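Local coordinates for transcriptional activator, putative (Pyrococcus furiosus, PDB 1RTW), which is a putative transcriptional activator of the all-helical TENA/THI-4/PQQC family, at residues 35-38 with 39-43; 96-100 with 101-105; 173-176 with 177-180. All blocks are in the same frame, centred on the assembly; numbering follows the deposited sequence.

Contact 1 of 3, residues 35-38 with 39-43; sequences NFEK and WLVND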
# COMPACT_ATOMS: atom_id res chain seq x y z
N ASN B 35 4.11 29.61 21.81
CA ASN B 35 3.44 28.33 22.00
C ASN B 35 2.44 28.06 20.88
O ASN B 35 2.34 26.94 20.39
CB ASN B 35 2.78 28.28 23.37
CG ASN B 35 3.79 28.43 24.51
OD1 ASN B 35 3.54 29.14 25.48
ND2 ASN B 35 4.93 27.77 24.37
N PHE B 36 1.73 29.10 20.45
CA PHE B 36 0.77 28.96 19.37
C PHE B 36 1.50 28.69 18.05
O PHE B 36 1.05 27.88 17.25
CB PHE B 36 -0.10 30.22 19.21
CG PHE B 36 -1.04 30.14 18.05
CD1 PHE B 36 -2.24 29.43 18.16
CD2 PHE B 36 -0.70 30.70 16.82
CE1 PHE B 36 -3.07 29.27 17.07
CE2 PHE B 36 -1.53 30.54 15.72
CZ PHE B 36 -2.72 29.82 15.84
N GLU B 37 2.62 29.37 17.84
CA GLU B 37 3.39 29.19 16.61
C GLU B 37 3.88 27.76 16.47
O GLU B 37 3.76 27.16 15.39
CB GLU B 37 4.57 30.16 16.55
CG GLU B 37 5.45 29.95 15.32
CD GLU B 37 6.43 31.10 15.06
OE1 GLU B 37 6.12 32.27 15.39
OE2 GLU B 37 7.51 30.83 14.48
N LYS B 38 4.40 27.20 17.55
CA LYS B 38 4.90 25.83 17.54
C LYS B 38 3.76 24.86 17.24
O LYS B 38 3.92 23.91 16.48
CB LYS B 38 5.58 25.50 18.87
CG LYS B 38 6.30 24.16 18.88
CD LYS B 38 7.33 24.10 19.99
CE LYS B 38 8.49 25.05 19.73
NZ LYS B 38 9.22 24.68 18.48
N TRP B 39 2.59 25.10 17.84
CA TRP B 39 1.44 24.24 17.59
C TRP B 39 1.02 24.33 16.13
O TRP B 39 0.71 23.32 15.51
CB TRP B 39 0.25 24.60 18.49
CG TRP B 39 -1.02 23.90 18.05
CD1 TRP B 39 -1.39 22.62 18.33
CD2 TRP B 39 -2.02 24.41 17.15
NE1 TRP B 39 -2.54 22.29 17.67
CE2 TRP B 39 -2.95 23.37 16.93
CE3 TRP B 39 -2.21 25.64 16.51
CZ2 TRP B 39 -4.07 23.53 16.09
CZ3 TRP B 39 -3.32 25.80 15.67
CH2 TRP B 39 -4.23 24.75 15.47
N LEU B 40 1.03 25.55 15.59
CA LEU B 40 0.64 25.81 14.21
C LEU B 40 1.50 25.05 13.21
O LEU B 40 0.98 24.32 12.37
CB LEU B 40 0.73 27.31 13.93
CG LEU B 40 0.08 27.83 12.65
CD1 LEU B 40 -1.42 27.92 12.84
CD2 LEU B 40 0.63 29.19 12.31
N VAL B 41 2.82 25.22 13.30
CA VAL B 41 3.77 24.54 12.41
C VAL B 41 3.59 23.03 12.43
O VAL B 41 3.60 22.37 11.40
CB VAL B 41 5.23 24.88 12.82
CG1 VAL B 41 6.22 24.06 12.03
CG2 VAL B 41 5.51 26.38 12.60
N ASN B 42 3.39 22.48 13.62
CA ASN B 42 3.22 21.04 13.76
C ASN B 42 1.85 20.52 13.37
O ASN B 42 1.74 19.43 12.80
CB ASN B 42 3.60 20.60 15.17
CG ASN B 42 5.09 20.63 15.39
OD1 ASN B 42 5.79 19.65 15.16
ND2 ASN B 42 5.58 21.78 15.83
N ASP B 43 0.80 21.27 13.66
CA ASP B 43 -0.51 20.79 13.28
C ASP B 43 -0.71 20.89 11.77
O ASP B 43 -1.42 20.09 11.17
CB ASP B 43 -1.61 21.53 14.02
CG ASP B 43 -2.84 20.67 14.21
OD1 ASP B 43 -2.73 19.60 14.85
OD2 ASP B 43 -3.92 21.05 13.70

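Contact 2 of 3, residues 96-100 with 101-105; sequences GEIDW and RAKSY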
# COMPACT_ATOMS: atom_id res chain seq x y z
N GLY B 96 9.53 24.90 8.92
CA GLY B 96 10.48 24.51 9.95
C GLY B 96 10.57 23.04 10.33
O GLY B 96 9.94 22.16 9.72
N GLU B 97 11.38 22.78 11.35
CA GLU B 97 11.58 21.43 11.88
C GLU B 97 10.33 20.96 12.60
O GLU B 97 9.75 21.67 13.41
CB GLU B 97 12.79 21.39 12.82
CG GLU B 97 14.14 21.50 12.12
CD GLU B 97 14.40 20.35 11.16
OE1 GLU B 97 14.43 19.18 11.62
OE2 GLU B 97 14.55 20.61 9.95
N ILE B 98 9.94 19.73 12.28
CA ILE B 98 8.76 19.11 12.85
C ILE B 98 9.08 18.33 14.12
O ILE B 98 10.09 17.63 14.18
CB ILE B 98 8.11 18.17 11.81
CG1 ILE B 98 7.77 18.95 10.53
CG2 ILE B 98 6.90 17.47 12.39
CD1 ILE B 98 6.83 20.13 10.74
N ASP B 99 8.22 18.46 15.12
CA ASP B 99 8.39 17.75 16.38
C ASP B 99 8.27 16.22 16.24
O ASP B 99 7.41 15.71 15.51
CB ASP B 99 7.35 18.25 17.38
CG ASP B 99 7.59 17.70 18.77
OD1 ASP B 99 8.11 18.45 19.62
OD2 ASP B 99 7.27 16.52 18.99
N TRP B 100 9.08 15.50 17.01
CA TRP B 100 9.10 14.03 16.99
C TRP B 100 7.75 13.39 17.31
O TRP B 100 7.39 12.37 16.72
CB TRP B 100 10.21 13.48 17.91
CG TRP B 100 9.97 13.67 19.39
CD1 TRP B 100 9.36 12.79 20.25
CD2 TRP B 100 10.36 14.80 20.19
NE1 TRP B 100 9.35 13.31 21.52
CE2 TRP B 100 9.95 14.54 21.52
CE3 TRP B 100 11.01 16.02 19.91
CZ2 TRP B 100 10.18 15.44 22.57
CZ3 TRP B 100 11.23 16.91 20.95
CH2 TRP B 100 10.82 16.62 22.26
N ARG B 101 7.00 13.98 18.24
CA ARG B 101 5.68 13.47 18.59
C ARG B 101 4.73 13.56 17.39
O ARG B 101 3.89 12.69 17.18
CB ARG B 101 5.07 14.25 19.76
CG ARG B 101 5.73 14.04 21.13
CD ARG B 101 6.63 15.21 21.49
NE ARG B 101 6.36 15.71 22.83
CZ ARG B 101 6.63 16.95 23.23
NH1 ARG B 101 7.17 17.83 22.40
NH2 ARG B 101 6.33 17.32 24.47
N ALA B 102 4.86 14.63 16.62
CA ALA B 102 4.01 14.82 15.45
C ALA B 102 4.28 13.78 14.37
O ALA B 102 3.35 13.15 13.88
CB ALA B 102 4.18 16.23 14.89
N LYS B 103 5.55 13.58 14.04
CA LYS B 103 5.93 12.59 13.02
C LYS B 103 5.48 11.19 13.42
O LYS B 103 5.02 10.41 12.60
CB LYS B 103 7.45 12.58 12.79
CG LYS B 103 8.01 13.91 12.33
CD LYS B 103 9.49 13.79 12.00
CE LYS B 103 10.31 13.41 13.23
NZ LYS B 103 11.78 13.39 12.92
N SER B 104 5.61 10.90 14.71
CA SER B 104 5.23 9.62 15.28
C SER B 104 3.72 9.38 15.16
O SER B 104 3.27 8.26 14.93
CB SER B 104 5.66 9.62 16.75
OG SER B 104 5.41 8.36 17.33
N TYR B 105 2.94 10.43 15.32
CA TYR B 105 1.49 10.32 15.22
C TYR B 105 1.13 10.09 13.76
O TYR B 105 0.35 9.18 13.42
CB TYR B 105 0.87 11.61 15.76
CG TYR B 105 -0.63 11.60 15.90
CD1 TYR B 105 -1.39 10.51 15.47
CD2 TYR B 105 -1.30 12.72 16.43
CE1 TYR B 105 -2.77 10.53 15.57
CE2 TYR B 105 -2.68 12.74 16.53
CZ TYR B 105 -3.41 11.64 16.09
OH TYR B 105 -4.77 11.65 16.13

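Contact 3 of 3, residues 173-176 with 177-180; sequences NSLA and EKHG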
# COMPACT_ATOMS: atom_id res chain seq x y z
N ASN B 173 -20.39 3.29 13.47
CA ASN B 173 -21.29 2.46 14.25
C ASN B 173 -21.93 1.36 13.42
O ASN B 173 -22.08 0.23 13.87
CB ASN B 173 -22.38 3.32 14.88
CG ASN B 173 -21.91 4.01 16.13
OD1 ASN B 173 -21.02 3.52 16.82
ND2 ASN B 173 -22.52 5.14 16.45
N SER B 174 -22.28 1.72 12.19
CA SER B 174 -22.91 0.82 11.24
C SER B 174 -21.96 -0.24 10.67
O SER B 174 -22.40 -1.33 10.29
CB SER B 174 -23.51 1.65 10.11
OG SER B 174 -24.17 0.84 9.16
N LEU B 175 -20.68 0.13 10.55
CA LEU B 175 -19.62 -0.76 10.04
C LEU B 175 -19.25 -1.76 11.12
O LEU B 175 -18.93 -2.92 10.84
CB LEU B 175 -18.37 0.05 9.71
CG LEU B 175 -18.06 0.49 8.28
CD1 LEU B 175 -16.87 1.45 8.32
CD2 LEU B 175 -17.73 -0.72 7.40
N ALA B 176 -19.22 -1.28 12.36
CA ALA B 176 -18.89 -2.11 13.50
C ALA B 176 -19.94 -3.21 13.69
O ALA B 176 -19.60 -4.36 13.90
CB ALA B 176 -18.80 -1.25 14.76
N GLU B 177 -21.21 -2.85 13.51
CA GLU B 177 -22.30 -3.81 13.69
C GLU B 177 -22.28 -5.03 12.79
O GLU B 177 -23.07 -5.96 13.00
CB GLU B 177 -23.67 -3.12 13.62
CG GLU B 177 -23.89 -2.07 14.71
CD GLU B 177 -23.33 -2.48 16.08
OE1 GLU B 177 -23.75 -3.54 16.61
OE2 GLU B 177 -22.48 -1.74 16.63
N LYS B 178 -21.43 -5.03 11.77
CA LYS B 178 -21.34 -6.19 10.89
C LYS B 178 -19.96 -6.85 10.97
O LYS B 178 -19.55 -7.59 10.08
CB LYS B 178 -21.72 -5.85 9.44
CG LYS B 178 -21.03 -4.66 8.83
CD LYS B 178 -21.63 -4.37 7.45
CE LYS B 178 -21.03 -3.11 6.83
NZ LYS B 178 -21.57 -2.85 5.47
N HIS B 179 -19.28 -6.59 12.07
CA HIS B 179 -17.97 -7.16 12.33
C HIS B 179 -18.03 -7.92 13.64
O HIS B 179 -18.91 -7.69 14.47
CB HIS B 179 -16.89 -6.07 12.41
CG HIS B 179 -16.37 -5.64 11.08
ND1 HIS B 179 -16.70 -4.43 10.50
CD2 HIS B 179 -15.56 -6.27 10.19
CE1 HIS B 179 -16.13 -4.34 9.31
NE2 HIS B 179 -15.43 -5.44 9.10
N GLY B 180 -17.08 -8.83 13.83
CA GLY B 180 -17.05 -9.60 15.06
C GLY B 180 -16.37 -8.84 16.19
O GLY B 180 -16.06 -7.66 16.04

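Contact 1 of 3, residues 35-38 with 39-43
Phe36 meets two residues of the next helical turn at once. Its CE1 lies 3.8 Å from Trp39 CZ3, and its CZ lies 3.8 Å from Leu40 CD1. The Phe36 ring and the six-membered ring of Trp39 are tilted 44° to each other, an oblique pairing with centroids 5.6 Å apart. Phe36 and Trp39 both carry CG anti to the backbone N, which sends the two rings out on the same flank of the helix. On another flank, Lys38 O is gripped twice by one residue: Asn42 N reaches it at 3.2 Å and the amide Asn42 ND2 at 2.8 Å, from opposite faces of the carbonyl plane. The ND2 bond is nearly straight (175°), with the oxygen in the amide plane, and Asn42 OD1 is held in turn by the backbone N of Asp99. Backbone bonds such as Val41 N to Glu37 O, 3.0 Å, keep the i to i+4 repeat. Farther out, Tyr149 stacks on Phe36, Tyr132 OH bonds Trp39 NE1, and Phe83 and Phe152 pack on Leu40. Phe36, Trp39 and Leu40 together form an aromatic-rich alpha-helical face, packed against neighbouring helices and loops in an all-helical fold of the TENA/THI-4/PQQC family.

Contact 2 of 3, residues 96-100 with 101-105
Trp100 and Arg101 lie side by side at the start of helix 100-115, where Asp99 occupies the N-cap position. The guanidinium of Arg101 is stacked flat on the indole, with planes only 11° apart and centres separated by 4.6 Å. Nearer the backbone, Arg101 CD sits over the same ring system in a CH-pi contact, 3.6 Å from the centroid of the Trp100 five-membered ring. Trp100 reaches this place with CG lodged between its own backbone N and carbonyl carbon (chi1 69°), and the Arg101 chain bends at chi2 and chi3 to run along the indole.

Asp99 supplies the charge that the guanidinium meets at its edge. Arg101 NH1 forms a salt bridge to Asp99 OD1 at 3.0 Å, arriving on the syn side but 29° out of the carboxylate plane, while the oxygen stays in the guanidinium plane. The other oxygen, Asp99 OD2, takes the capping bond from Arg101 N, although its exact place is less certain. One carboxylate thus serves both the first turn and the arginine, and its negative charge probably interacts favourably with the positive end of the helix dipole.

Behind the cap, Asp99 O accepts from Lys103 N and, weakly, from Ala102 N. Ile98 CG2 packs against Lys103 CG and against Ala102 CB. Ile200 and Ile204 touch Arg101, joining the cap to helix 181-201 and the loop beyond it. Lys103 NZ makes a salt bridge to Glu193 of the second subunit, and Ser104 packs on Ser104 of that subunit, placing this turn at a subunit interface. Within the turn, Ser104 N bonds Trp100 O at 3.1 Å, and Ser104 CB lies 3.2 Å from that oxygen.

Contact 3 of 3, residues 173-176 with 177-180
Helix 159-176 ends here in a type I beta turn from Ala176 to His179, with one last helical bond from Glu177 N to Asn173 O (3.2 Å) and a bond from His179 N to Ala176 O across the turn. The position of Ala176 O is less sure than that of its neighbours, which leaves the latter bond the less certain of the two.

His179 turns its side chain back to the helix: ND1 donates to Leu175 O at 2.7 Å. The donor stands above the Leu175 carbonyl plane, 40° out of it, and the oxygen is tilted 22° from the imidazole plane, near the ring edge. With CG beside the backbone N (chi1 -83°), the ring swings back over the helix end. Lys178 N adds a weak bond to the same Leu175 O, at 3.4 Å.

Lys178 lays its aliphatic part along this end: CG is 3.4 Å from Leu175 O, and CE is 4.1 Å from Leu175 CD2. Its chain is extended beyond CG and crosses Leu175 obliquely. Glu177 instead folds back, its CG lying close to Asn173 O, and its carboxylate has a long, weak ion pair with Lys184.

Phe2 of helix 2-8 covers Asn173 and Ala176, and the Asn173 amide is tied to Ser3 by its OD1. Lys178 meets Phe182 of the third subunit in a cation-pi contact, and His179 NE2 makes a weak hydrogen bond to Glu183 of that subunit.

With ND1 as donor, the imidazole, helped by the weak bond from Lys178 N, satisfies the Leu175 carbonyl near the helix C-terminus, and the weakly bonded Glu183 carboxylate of the third subunit would, if anything, favour a positively charged ring.

How the contacts relate
Contacts 1 and 2 are neighbours, with centres 11 Å apart on the same side of the chain's centre. They are joined directly: Asn42 OD1 lies 2.7 Å from Asp99 N, a probable hydrogen bond, and also touches Ile98 CG2 and Ala102 CB, tying the first half of helix 33-60 to the start of helix 100-115. Contact 3 is remote, its centre about 37 Å from that of contact 1 and about 33 Å from that of contact 2, with nearest atoms about 24 Å and 18 Å away. Contacts 2 and 3 meet different neighbouring subunits, the second and the third, whereas no other chain of the assembly touches contact 1.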